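PDB 2QZU: putative sulfatase yidJ from Bacteroides fragilis, which probably hydrolyses sulfate esters, perhaps aryl sulfates, as a metal-dependent hydrolase of the sulfatase family. Local coordinates for residues 22-27 and 342-347; 119-122 and 126-129; 207-212 and 290-295; 295-298 and 302-305. All coordinates share one frame; numbering follows the deposited sequence.

Contact 1 of 4, residues 22-27 and 342-347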
loop_
_atom_site.group_PDB
_atom_site.type_symbol
_atom_site.label_atom_id
_atom_site.label_comp_id
_atom_site.label_asym_id
_atom_site.label_seq_id
_atom_site.Cartn_x
_atom_site.Cartn_y
_atom_site.Cartn_z
ATOM N N GLN A 22 3.099 -6.249 -51.920
ATOM C CA GLN A 22 3.612 -4.998 -52.442
ATOM C C GLN A 22 5.009 -4.723 -51.918
ATOM O O GLN A 22 5.497 -5.385 -50.999
ATOM C CB GLN A 22 2.680 -3.849 -52.097
ATOM N N GLU A 23 5.640 -3.728 -52.520
ATOM C CA GLU A 23 6.991 -3.328 -52.184
ATOM C C GLU A 23 7.271 -3.153 -50.700
ATOM O O GLU A 23 6.517 -2.512 -49.971
ATOM C CB GLU A 23 7.317 -2.046 -52.937
ATOM C CG GLU A 23 7.130 -2.214 -54.428
ATOM C CD GLU A 23 7.309 -0.927 -55.193
ATOM O OE1 GLU A 23 6.445 -0.033 -55.066
ATOM O OE2 GLU A 23 8.318 -0.810 -55.917
ATOM N N LYS A 24 8.377 -3.744 -50.272
ATOM C CA LYS A 24 8.819 -3.673 -48.892
ATOM C C LYS A 24 9.375 -2.274 -48.649
ATOM O O LYS A 24 10.018 -1.696 -49.527
ATOM C CB LYS A 24 9.902 -4.726 -48.666
ATOM C CG LYS A 24 10.500 -4.759 -47.278
ATOM C CD LYS A 24 11.514 -5.886 -47.196
ATOM C CE LYS A 24 12.243 -5.894 -45.872
ATOM N NZ LYS A 24 13.228 -7.008 -45.815
ATOM N N GLN A 25 9.115 -1.716 -47.472
ATOM C CA GLN A 25 9.627 -0.388 -47.158
ATOM C C GLN A 25 11.149 -0.479 -47.070
ATOM O O GLN A 25 11.688 -1.481 -46.598
ATOM C CB GLN A 25 9.049 0.113 -45.830
ATOM C CG GLN A 25 7.568 0.464 -45.882
ATOM C CD GLN A 25 7.264 1.579 -46.871
ATOM O OE1 GLN A 25 7.365 1.396 -48.084
ATOM N NE2 GLN A 25 6.896 2.745 -46.352
ATOM N N PRO A 26 11.863 0.563 -47.526
ATOM C CA PRO A 26 13.333 0.565 -47.487
ATOM C C PRO A 26 13.967 0.695 -46.095
ATOM O O PRO A 26 15.177 0.514 -45.940
ATOM C CB PRO A 26 13.695 1.722 -48.419
ATOM C CG PRO A 26 12.564 2.667 -48.222
ATOM C CD PRO A 26 11.356 1.760 -48.220
ATOM N N THR A 27 13.150 1.018 -45.095
ATOM C CA THR A 27 13.616 1.129 -43.713
ATOM C C THR A 27 12.618 0.355 -42.850
ATOM O O THR A 27 11.421 0.354 -43.125
ATOM C CB THR A 27 13.718 2.603 -43.247
ATOM O OG1 THR A 27 12.442 3.239 -43.347
ATOM C CG2 THR A 27 14.722 3.354 -44.108
ATOM N N TRP A 342 14.941 -8.940 -35.333
ATOM C CA TRP A 342 14.751 -8.324 -36.641
ATOM C C TRP A 342 15.111 -9.448 -37.606
ATOM O O TRP A 342 16.195 -9.463 -38.192
ATOM C CB TRP A 342 15.693 -7.127 -36.835
ATOM C CG TRP A 342 15.448 -6.387 -38.131
ATOM C CD1 TRP A 342 14.373 -6.527 -38.965
ATOM C CD2 TRP A 342 16.290 -5.392 -38.728
ATOM N NE1 TRP A 342 14.495 -5.682 -40.046
ATOM C CE2 TRP A 342 15.663 -4.974 -39.925
ATOM C CE3 TRP A 342 17.516 -4.810 -38.368
ATOM C CZ2 TRP A 342 16.219 -4.001 -40.765
ATOM C CZ3 TRP A 342 18.067 -3.842 -39.204
ATOM C CH2 TRP A 342 17.417 -3.448 -40.390
ATOM N N PRO A 343 14.198 -10.420 -37.761
ATOM C CA PRO A 343 14.376 -11.583 -38.633
ATOM C C PRO A 343 14.969 -11.300 -40.011
ATOM O O PRO A 343 15.868 -12.007 -40.458
ATOM C CB PRO A 343 12.970 -12.166 -38.713
ATOM C CG PRO A 343 12.423 -11.870 -37.355
ATOM C CD PRO A 343 12.856 -10.431 -37.149
ATOM N N ASP A 344 14.475 -10.263 -40.678
ATOM C CA ASP A 344 14.967 -9.928 -42.011
ATOM C C ASP A 344 16.460 -9.621 -42.091
ATOM O O ASP A 344 17.084 -9.850 -43.127
ATOM C CB ASP A 344 14.185 -8.741 -42.585
ATOM C CG ASP A 344 12.866 -9.155 -43.220
ATOM O OD1 ASP A 344 12.549 -10.365 -43.225
ATOM O OD2 ASP A 344 12.148 -8.264 -43.723
ATOM N N GLN A 345 17.045 -9.120 -41.007
ATOM C CA GLN A 345 18.459 -8.760 -41.038
ATOM C C GLN A 345 19.368 -9.389 -39.996
ATOM O O GLN A 345 20.589 -9.355 -40.142
ATOM C CB GLN A 345 18.602 -7.240 -40.947
ATOM C CG GLN A 345 18.199 -6.506 -42.207
ATOM C CD GLN A 345 19.049 -6.909 -43.391
ATOM O OE1 GLN A 345 20.277 -6.931 -43.304
ATOM N NE2 GLN A 345 18.404 -7.225 -44.506
ATOM N N ILE A 346 18.788 -9.957 -38.947
ATOM C CA ILE A 346 19.598 -10.546 -37.893
ATOM C C ILE A 346 19.302 -12.014 -37.632
ATOM O O ILE A 346 18.175 -12.386 -37.303
ATOM C CB ILE A 346 19.421 -9.765 -36.576
ATOM C CG1 ILE A 346 19.743 -8.288 -36.806
ATOM C CG2 ILE A 346 20.339 -10.329 -35.506
ATOM C CD1 ILE A 346 19.482 -7.408 -35.603
ATOM N N LYS A 347 20.327 -12.845 -37.789
ATOM C CA LYS A 347 20.201 -14.276 -37.548
ATOM C C LYS A 347 20.236 -14.425 -36.027
ATOM O O LYS A 347 20.963 -13.704 -35.350
ATOM C CB LYS A 347 21.386 -15.013 -38.181
ATOM C CG LYS A 347 21.212 -16.519 -38.301
ATOM C CD LYS A 347 22.446 -17.158 -38.924
ATOM C CE LYS A 347 22.219 -18.629 -39.241
ATOM N NZ LYS A 347 21.168 -18.819 -40.283
HETATM O O HOH W 1 15.803 -6.606 -44.875
#
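Lys24 and Asp344 form a salt bridge at the surface of the alkaline phosphatase-like fold. It joins the chain just before strand 29-35, in the middle of the mixed central sheet, to the loop between strands 338-341 and 349-352 nearer one edge. The two side chains approach from opposite directions and cover nearly the whole distance between backbones that stay far apart, since even the closest CA atoms, those of Lys24 and Asp344, are 11.1 Å from each other. Lys24 supplies most of the reach: CG stands anti to the backbone N (chi1 178°) and every later torsion is extended, which makes the chain a straight rod that carries NZ across the gap. Asp344 answers with its OD2, 2.7 Å from Lys24 NZ. The ammonium comes from above the carboxylate, 55° out of its plane. Lys24 CE follows NZ in, at 3.2 Å from Asp344 OD2, so the last methylene also lies against the acceptor oxygen. Asn305 packs against both partners, and the backbone of Asp344 is hydrogen-bonded to Asp304. The turn that presents the carboxylate is tied by Trp342 O, which accepts from Gln345 N and from Ile346 N, and Gln345 CB lies 3.6 Å above the centre of the Trp342 ring. The Gln345 amide extends the link through solvent: one water accepts both from Lys24 NZ, at 2.8 Å, and from Gln345 NE2, at 2.7 Å.

Contact 2 of 4, residues 119-122 and 126-129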
loop_
_atom_site.group_PDB
_atom_site.type_symbol
_atom_site.label_atom_id
_atom_site.label_comp_id
_atom_site.label_asym_id
_atom_site.label_seq_id
_atom_site.Cartn_x
_atom_site.Cartn_y
_atom_site.Cartn_z
ATOM N N VAL A 119 13.180 12.570 -35.063
ATOM C CA VAL A 119 13.870 12.176 -36.284
ATOM C C VAL A 119 12.988 11.240 -37.118
ATOM O O VAL A 119 12.776 11.476 -38.310
ATOM C CB VAL A 119 15.210 11.477 -35.959
ATOM C CG1 VAL A 119 15.826 10.897 -37.227
ATOM C CG2 VAL A 119 16.171 12.472 -35.313
ATOM N N LEU A 120 12.468 10.187 -36.496
ATOM C CA LEU A 120 11.621 9.244 -37.220
ATOM C C LEU A 120 10.354 9.906 -37.750
ATOM O O LEU A 120 9.884 9.569 -38.838
ATOM C CB LEU A 120 11.271 8.046 -36.334
ATOM C CG LEU A 120 12.453 7.131 -36.010
ATOM C CD1 LEU A 120 11.985 5.990 -35.118
ATOM C CD2 LEU A 120 13.052 6.582 -37.303
ATOM N N LYS A 121 9.804 10.851 -36.988
ATOM C CA LYS A 121 8.610 11.550 -37.440
ATOM C C LYS A 121 8.969 12.325 -38.706
ATOM O O LYS A 121 8.203 12.350 -39.669
ATOM C CB LYS A 121 8.106 12.537 -36.387
ATOM C CG LYS A 121 6.787 13.193 -36.790
ATOM C CD LYS A 121 6.496 14.434 -35.972
ATOM C CE LYS A 121 5.043 14.857 -36.125
ATOM N NZ LYS A 121 4.662 15.060 -37.550
ATOM N N ASP A 122 10.136 12.962 -38.698
ATOM C CA ASP A 122 10.576 13.725 -39.860
ATOM C C ASP A 122 10.848 12.821 -41.057
ATOM O O ASP A 122 10.759 13.259 -42.204
ATOM C CB ASP A 122 11.832 14.541 -39.537
ATOM C CG ASP A 122 11.530 15.762 -38.683
ATOM O OD1 ASP A 122 10.402 16.288 -38.778
ATOM O OD2 ASP A 122 12.424 16.207 -37.931
ATOM N N ASN A 126 4.942 6.698 -38.926
ATOM C CA ASN A 126 3.685 6.842 -38.201
ATOM C C ASN A 126 4.176 6.599 -36.772
ATOM O O ASN A 126 4.801 5.568 -36.509
ATOM C CB ASN A 126 2.713 5.741 -38.617
ATOM C CG ASN A 126 1.313 6.260 -38.863
ATOM O OD1 ASN A 126 0.766 7.016 -38.059
ATOM N ND2 ASN A 126 0.719 5.849 -39.977
HETATM N N MSE A 127 3.903 7.528 -35.859
HETATM C CA MSE A 127 4.396 7.414 -34.479
HETATM C C MSE A 127 3.348 7.176 -33.388
HETATM O O MSE A 127 2.282 7.787 -33.395
HETATM C CB MSE A 127 5.173 8.682 -34.113
HETATM C CG MSE A 127 6.221 9.108 -35.129
HETATM SE SE MSE A 127 7.692 7.877 -35.260
HETATM C CE MSE A 127 8.443 8.091 -33.486
ATOM N N GLY A 128 3.683 6.314 -32.431
ATOM C CA GLY A 128 2.771 6.030 -31.332
ATOM C C GLY A 128 3.485 5.748 -30.015
ATOM O O GLY A 128 4.553 5.139 -29.998
ATOM N N TYR A 129 2.897 6.196 -28.910
ATOM C CA TYR A 129 3.473 5.975 -27.589
ATOM C C TYR A 129 2.354 5.579 -26.630
ATOM O O TYR A 129 1.367 6.297 -26.486
ATOM C CB TYR A 129 4.159 7.247 -27.073
ATOM C CG TYR A 129 5.051 7.012 -25.862
ATOM C CD1 TYR A 129 6.441 6.966 -25.994
ATOM C CD2 TYR A 129 4.507 6.802 -24.595
ATOM C CE1 TYR A 129 7.267 6.715 -24.900
ATOM C CE2 TYR A 129 5.329 6.547 -23.485
ATOM C CZ TYR A 129 6.706 6.504 -23.651
ATOM O OH TYR A 129 7.529 6.240 -22.580
#
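Met127, present as selenomethionine, faces Leu120 and Lys121 across the tight connection between helix 116-122 and strand 126-130, and it is the one residue of 126-129 that touches the helix segment. Its CB leaves the strand on the side of the helix. At CG, which stands beside the backbone N and anti to the carbonyl carbon (chi1 -49°), the chain first touches the other segment: Met127 CG is 4.1 Å from Lys121 CB and just as near Lys121 CA, so it rests on the root of the lysine and leaves the rest of that side chain to run outward. Bends at chi2 (-67°) and chi3 (-65°) then fold the chain along the helix surface instead of driving it straight in. The selenium settles where two residues join, with Met127 SE 3.7 Å from Leu120 CB and 4.0 Å from Lys121 N. The terminal methyl stays with the leucine, Met127 CE lying 4.0 Å from Leu120 CB. Leu120 therefore offers its CB to the selenomethionine. Lys121, exposed to solvent, has a long, weak ion pair from NZ to Asp167. The connection is one of the helix-to-strand steps of the alpha/beta sulfatase core: Met127 lies on a strand set between the parallel strands 168-172 and 222-228, bonded through its backbone to His168 and packed on Ala223, while Leu120 reaches from helix 116-122 to Ala223 of strand 222-228 and Leu366 of helix 361-368.

Contact 3 of 4, residues 207-212 and 290-295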
loop_
_atom_site.group_PDB
_atom_site.type_symbol
_atom_site.label_atom_id
_atom_site.label_comp_id
_atom_site.label_asym_id
_atom_site.label_seq_id
_atom_site.Cartn_x
_atom_site.Cartn_y
_atom_site.Cartn_z
ATOM N N LYS A 207 -4.200 -1.904 -26.652
ATOM C CA LYS A 207 -4.129 -0.695 -27.467
ATOM C C LYS A 207 -2.986 -0.803 -28.479
ATOM O O LYS A 207 -3.072 -0.262 -29.581
ATOM C CB LYS A 207 -3.932 0.544 -26.588
ATOM C CG LYS A 207 -5.047 0.782 -25.571
ATOM C CD LYS A 207 -6.431 0.867 -26.216
ATOM C CE LYS A 207 -6.579 2.098 -27.100
ATOM N NZ LYS A 207 -7.958 2.219 -27.662
ATOM N N ALA A 208 -1.914 -1.497 -28.102
ATOM C CA ALA A 208 -0.779 -1.677 -29.006
ATOM C C ALA A 208 -1.211 -2.559 -30.175
ATOM O O ALA A 208 -0.795 -2.347 -31.310
ATOM C CB ALA A 208 0.392 -2.320 -28.270
ATOM N N ILE A 209 -2.054 -3.548 -29.884
ATOM C CA ILE A 209 -2.556 -4.456 -30.910
ATOM C C ILE A 209 -3.427 -3.686 -31.902
ATOM O O ILE A 209 -3.309 -3.866 -33.113
ATOM C CB ILE A 209 -3.344 -5.623 -30.263
ATOM C CG1 ILE A 209 -2.360 -6.535 -29.520
ATOM C CG2 ILE A 209 -4.118 -6.403 -31.319
ATOM C CD1 ILE A 209 -3.013 -7.653 -28.733
ATOM N N GLU A 210 -4.293 -2.815 -31.397
ATOM C CA GLU A 210 -5.129 -2.027 -32.293
ATOM C C GLU A 210 -4.248 -1.161 -33.189
ATOM O O GLU A 210 -4.496 -1.050 -34.392
ATOM C CB GLU A 210 -6.094 -1.148 -31.496
ATOM C CG GLU A 210 -7.008 -1.950 -30.590
ATOM C CD GLU A 210 -8.060 -1.098 -29.914
ATOM O OE1 GLU A 210 -7.737 0.036 -29.507
ATOM O OE2 GLU A 210 -9.207 -1.573 -29.780
ATOM N N TYR A 211 -3.216 -0.556 -32.608
ATOM C CA TYR A 211 -2.311 0.288 -33.385
ATOM C C TYR A 211 -1.634 -0.538 -34.477
ATOM O O TYR A 211 -1.586 -0.136 -35.640
ATOM C CB TYR A 211 -1.235 0.897 -32.484
ATOM C CG TYR A 211 -0.373 1.914 -33.201
ATOM C CD1 TYR A 211 -0.836 3.206 -33.431
ATOM C CD2 TYR A 211 0.898 1.578 -33.661
ATOM C CE1 TYR A 211 -0.055 4.143 -34.100
ATOM C CE2 TYR A 211 1.690 2.508 -34.334
ATOM C CZ TYR A 211 1.205 3.788 -34.547
ATOM O OH TYR A 211 1.979 4.719 -35.203
ATOM N N ILE A 212 -1.112 -1.695 -34.089
ATOM C CA ILE A 212 -0.436 -2.589 -35.020
ATOM C C ILE A 212 -1.364 -3.070 -36.139
ATOM O O ILE A 212 -0.961 -3.123 -37.304
ATOM C CB ILE A 212 0.166 -3.796 -34.263
ATOM C CG1 ILE A 212 1.331 -3.307 -33.392
ATOM C CG2 ILE A 212 0.628 -4.856 -35.246
ATOM C CD1 ILE A 212 1.881 -4.341 -32.422
ATOM N N VAL A 290 3.434 -9.169 -23.571
ATOM C CA VAL A 290 4.431 -8.917 -24.604
ATOM C C VAL A 290 4.138 -9.952 -25.694
ATOM O O VAL A 290 4.221 -9.662 -26.888
ATOM C CB VAL A 290 5.872 -9.120 -24.081
ATOM C CG1 VAL A 290 6.852 -9.167 -25.250
ATOM C CG2 VAL A 290 6.247 -7.979 -23.136
ATOM N N GLY A 291 3.775 -11.157 -25.266
ATOM C CA GLY A 291 3.453 -12.222 -26.202
ATOM C C GLY A 291 2.285 -11.843 -27.098
ATOM O O GLY A 291 2.263 -12.183 -28.285
ATOM N N ARG A 292 1.308 -11.139 -26.535
ATOM C CA ARG A 292 0.142 -10.704 -27.300
ATOM C C ARG A 292 0.557 -9.724 -28.399
ATOM O O ARG A 292 0.059 -9.783 -29.525
ATOM C CB ARG A 292 -0.872 -10.031 -26.376
ATOM C CG ARG A 292 -1.486 -10.946 -25.327
ATOM C CD ARG A 292 -2.404 -10.138 -24.421
ATOM N NE ARG A 292 -3.465 -9.479 -25.176
ATOM C CZ ARG A 292 -4.143 -8.416 -24.748
ATOM N NH1 ARG A 292 -3.865 -7.880 -23.565
ATOM N NH2 ARG A 292 -5.106 -7.894 -25.495
ATOM N N ILE A 293 1.470 -8.814 -28.067
ATOM C CA ILE A 293 1.947 -7.828 -29.039
ATOM C C ILE A 293 2.719 -8.503 -30.169
ATOM O O ILE A 293 2.521 -8.190 -31.347
ATOM C CB ILE A 293 2.844 -6.770 -28.355
ATOM C CG1 ILE A 293 2.031 -6.009 -27.301
ATOM C CG2 ILE A 293 3.408 -5.798 -29.398
ATOM C CD1 ILE A 293 2.868 -5.076 -26.425
ATOM N N ILE A 294 3.597 -9.436 -29.813
ATOM C CA ILE A 294 4.381 -10.149 -30.812
ATOM C C ILE A 294 3.447 -10.905 -31.750
ATOM O O ILE A 294 3.641 -10.904 -32.966
ATOM C CB ILE A 294 5.347 -11.159 -30.153
ATOM C CG1 ILE A 294 6.346 -10.421 -29.260
ATOM C CG2 ILE A 294 6.077 -11.961 -31.224
ATOM C CD1 ILE A 294 7.111 -9.320 -29.960
ATOM N N GLU A 295 2.423 -11.536 -31.182
ATOM C CA GLU A 295 1.464 -12.293 -31.982
ATOM C C GLU A 295 0.747 -11.391 -32.980
ATOM O O GLU A 295 0.475 -11.800 -34.108
ATOM C CB GLU A 295 0.435 -12.981 -31.079
ATOM C CG GLU A 295 -0.532 -13.882 -31.827
ATOM C CD GLU A 295 -1.509 -14.587 -30.905
ATOM O OE1 GLU A 295 -1.052 -15.308 -29.992
ATOM O OE2 GLU A 295 -2.734 -14.424 -31.094
#
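Ile212 and Ile293 make the tightest side-chain contact between two helices that run almost parallel, their segment axes 9.2 Å apart and 9° from alignment. The two isoleucines cross at about a right angle, and Ile212 CD1 ends 3.7 Å from Ile293 CG2. The other branch of Ile293 goes to a different partner: its CD1 lies 4.1 Å from Ala208 CB. Ile293 thus straddles one turn of the facing helix, one branch to Ala208 and the other to Ile212, and the small alanine leaves room for the longer arm. This half is buried, with Ala208 resting on Val226 and Ile130 and Ile293 on Met228.

Toward solvent the packing becomes more mixed. Ile209 CD1 reaches over the neighbouring backbone, 3.8 Å from Arg292 O, and is 3.9 Å from Arg292 NH2, meeting the guanidinium obliquely. A bend at chi3 (58°) turns the arginine beside the isoleucine, and its polar end is well held: NH2 bonds Ser206 OG, while NH1 bonds Asn289 OD1 and Glu202 O. Those bonds hold the guanidinium in place beside Ile209 CD1. Farther round helix 200-213 the charges pair internally, Lys207 NZ meeting Glu210 OE1 at 2.9 Å.

Side-by-side helices, each leading into a parallel strand of the same sheet (222-228 and 306-311), are characteristic of the layered alpha/beta architecture of the sulfatase and alkaline phosphatase superfamily.

Contact 4 of 4, residues 295-298 and 302-305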
loop_
_atom_site.group_PDB
_atom_site.type_symbol
_atom_site.label_atom_id
_atom_site.label_comp_id
_atom_site.label_asym_id
_atom_site.label_seq_id
_atom_site.Cartn_x
_atom_site.Cartn_y
_atom_site.Cartn_z
ATOM N N GLU A 295 2.423 -11.536 -31.182
ATOM C CA GLU A 295 1.464 -12.293 -31.982
ATOM C C GLU A 295 0.747 -11.391 -32.980
ATOM O O GLU A 295 0.475 -11.800 -34.108
ATOM C CB GLU A 295 0.435 -12.981 -31.079
ATOM C CG GLU A 295 -0.532 -13.882 -31.827
ATOM C CD GLU A 295 -1.509 -14.587 -30.905
ATOM O OE1 GLU A 295 -1.052 -15.308 -29.992
ATOM O OE2 GLU A 295 -2.734 -14.424 -31.094
ATOM N N ALA A 296 0.442 -10.165 -32.564
ATOM C CA ALA A 296 -0.231 -9.213 -33.443
ATOM C C ALA A 296 0.694 -8.864 -34.604
ATOM O O ALA A 296 0.253 -8.753 -35.751
ATOM C CB ALA A 296 -0.609 -7.953 -32.672
ATOM N N LEU A 297 1.979 -8.691 -34.305
ATOM C CA LEU A 297 2.957 -8.380 -35.341
ATOM C C LEU A 297 3.023 -9.522 -36.355
ATOM O O LEU A 297 3.002 -9.287 -37.560
ATOM C CB LEU A 297 4.342 -8.152 -34.723
ATOM C CG LEU A 297 4.525 -6.850 -33.937
ATOM C CD1 LEU A 297 5.901 -6.841 -33.286
ATOM C CD2 LEU A 297 4.367 -5.649 -34.880
ATOM N N LYS A 298 3.092 -10.759 -35.867
ATOM C CA LYS A 298 3.155 -11.920 -36.753
ATOM C C LYS A 298 1.873 -12.094 -37.575
ATOM O O LYS A 298 1.927 -12.434 -38.761
ATOM C CB LYS A 298 3.432 -13.186 -35.938
ATOM C CG LYS A 298 4.853 -13.277 -35.405
ATOM C CD LYS A 298 5.064 -14.568 -34.617
ATOM C CE LYS A 298 6.540 -14.837 -34.353
ATOM N NZ LYS A 298 7.186 -13.748 -33.577
ATOM N N LEU A 302 4.027 -8.210 -39.859
ATOM C CA LEU A 302 4.815 -7.041 -39.487
ATOM C C LEU A 302 5.883 -7.388 -38.456
ATOM O O LEU A 302 6.320 -6.522 -37.701
ATOM C CB LEU A 302 3.903 -5.959 -38.902
ATOM C CG LEU A 302 2.815 -5.350 -39.789
ATOM C CD1 LEU A 302 1.918 -4.426 -38.960
ATOM C CD2 LEU A 302 3.471 -4.587 -40.928
ATOM N N PHE A 303 6.293 -8.652 -38.410
ATOM C CA PHE A 303 7.304 -9.070 -37.447
ATOM C C PHE A 303 8.688 -9.174 -38.077
ATOM O O PHE A 303 9.677 -8.725 -37.496
ATOM C CB PHE A 303 6.934 -10.422 -36.821
ATOM C CG PHE A 303 7.911 -10.892 -35.770
ATOM C CD1 PHE A 303 8.035 -10.211 -34.562
ATOM C CD2 PHE A 303 8.717 -12.006 -35.995
ATOM C CE1 PHE A 303 8.950 -10.627 -33.597
ATOM C CE2 PHE A 303 9.639 -12.432 -35.035
ATOM C CZ PHE A 303 9.753 -11.741 -33.831
ATOM N N ASP A 304 8.756 -9.759 -39.268
ATOM C CA ASP A 304 10.035 -9.941 -39.940
ATOM C C ASP A 304 10.803 -8.671 -40.267
ATOM O O ASP A 304 12.031 -8.650 -40.153
ATOM C CB ASP A 304 9.861 -10.753 -41.227
ATOM C CG ASP A 304 9.421 -12.172 -40.965
ATOM O OD1 ASP A 304 9.576 -12.646 -39.818
ATOM O OD2 ASP A 304 8.930 -12.819 -41.914
ATOM N N ASN A 305 10.112 -7.620 -40.704
ATOM C CA ASN A 305 10.833 -6.395 -41.031
ATOM C C ASN A 305 10.578 -5.292 -40.032
ATOM O O ASN A 305 10.390 -4.127 -40.392
ATOM C CB ASN A 305 10.503 -5.895 -42.437
ATOM C CG ASN A 305 11.506 -4.861 -42.920
ATOM O OD1 ASN A 305 12.721 -5.060 -42.792
ATOM N ND2 ASN A 305 11.013 -3.758 -43.472
#
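Leu297 is the first residue of 295-298 to engage the loop 302-305, and it does so with backbone and side chain alike. Its carbonyl oxygen accepts from Leu302 N at 2.7 Å, a nearly straight bond (161° at the hydrogen) whose donor is tilted 24° from the carbonyl plane. Reaching back five residues, this bond ties the outgoing loop back to the last turn of helix 267-299. The side chain of Leu297 divides its two methyls between neighbours. Leu297 CD2 crosses over Leu302, 3.5 Å from Leu302 O and 4.1 Å from Leu302 CB, whereas Leu297 CD1 stands at the edge of the Phe303 ring. Both leucines also rest on Ile212 of helix 200-213. Here the long helix gives way to strand 306-311 of the central sheet, a helix-to-strand step of the alkaline phosphatase-like fold, and Leu297 and Phe303 both pack on Val308 of that strand.

Next in sequence, Lys298 runs alongside Phe303, the two side chains pointing the same way. Lys298 CG starts the contact at 3.8 Å from Phe303 CB, CE continues it over the ring as a CH-pi contact, and a bend at chi4 (60°) brings the ammonium over the face. Lys298 NZ sits 3.2 Å from the centroid of the Phe303 ring, close to its normal, in a cation-pi interaction. Phe303 also touches Glu62, whose OE2 forms a long, weak ion pair with Lys298 NZ.

Overall arrangement
From the N terminus, residues 22-27 open the widest loop, which contact 1 closes only at 342-347, and the other three contacts all nest inside it. Contact 2 comes first, a short helix-to-strand connection at 119-129. Contact 3 follows in series, bringing helix 200-213 against the long helix 267-299, and contact 4 begins on Glu295, where contact 3 ends, and leads the chain into strand 306-311. Tyr211 OH of contact 3 packs near the backbone of 126-128, and Asp304 and Asn305 of contact 4 touch Asp344 of contact 1. Together they join neighbouring helices to each other and to the sheet, and the loop before strand 29-35 to the one after strand 338-341; none cross.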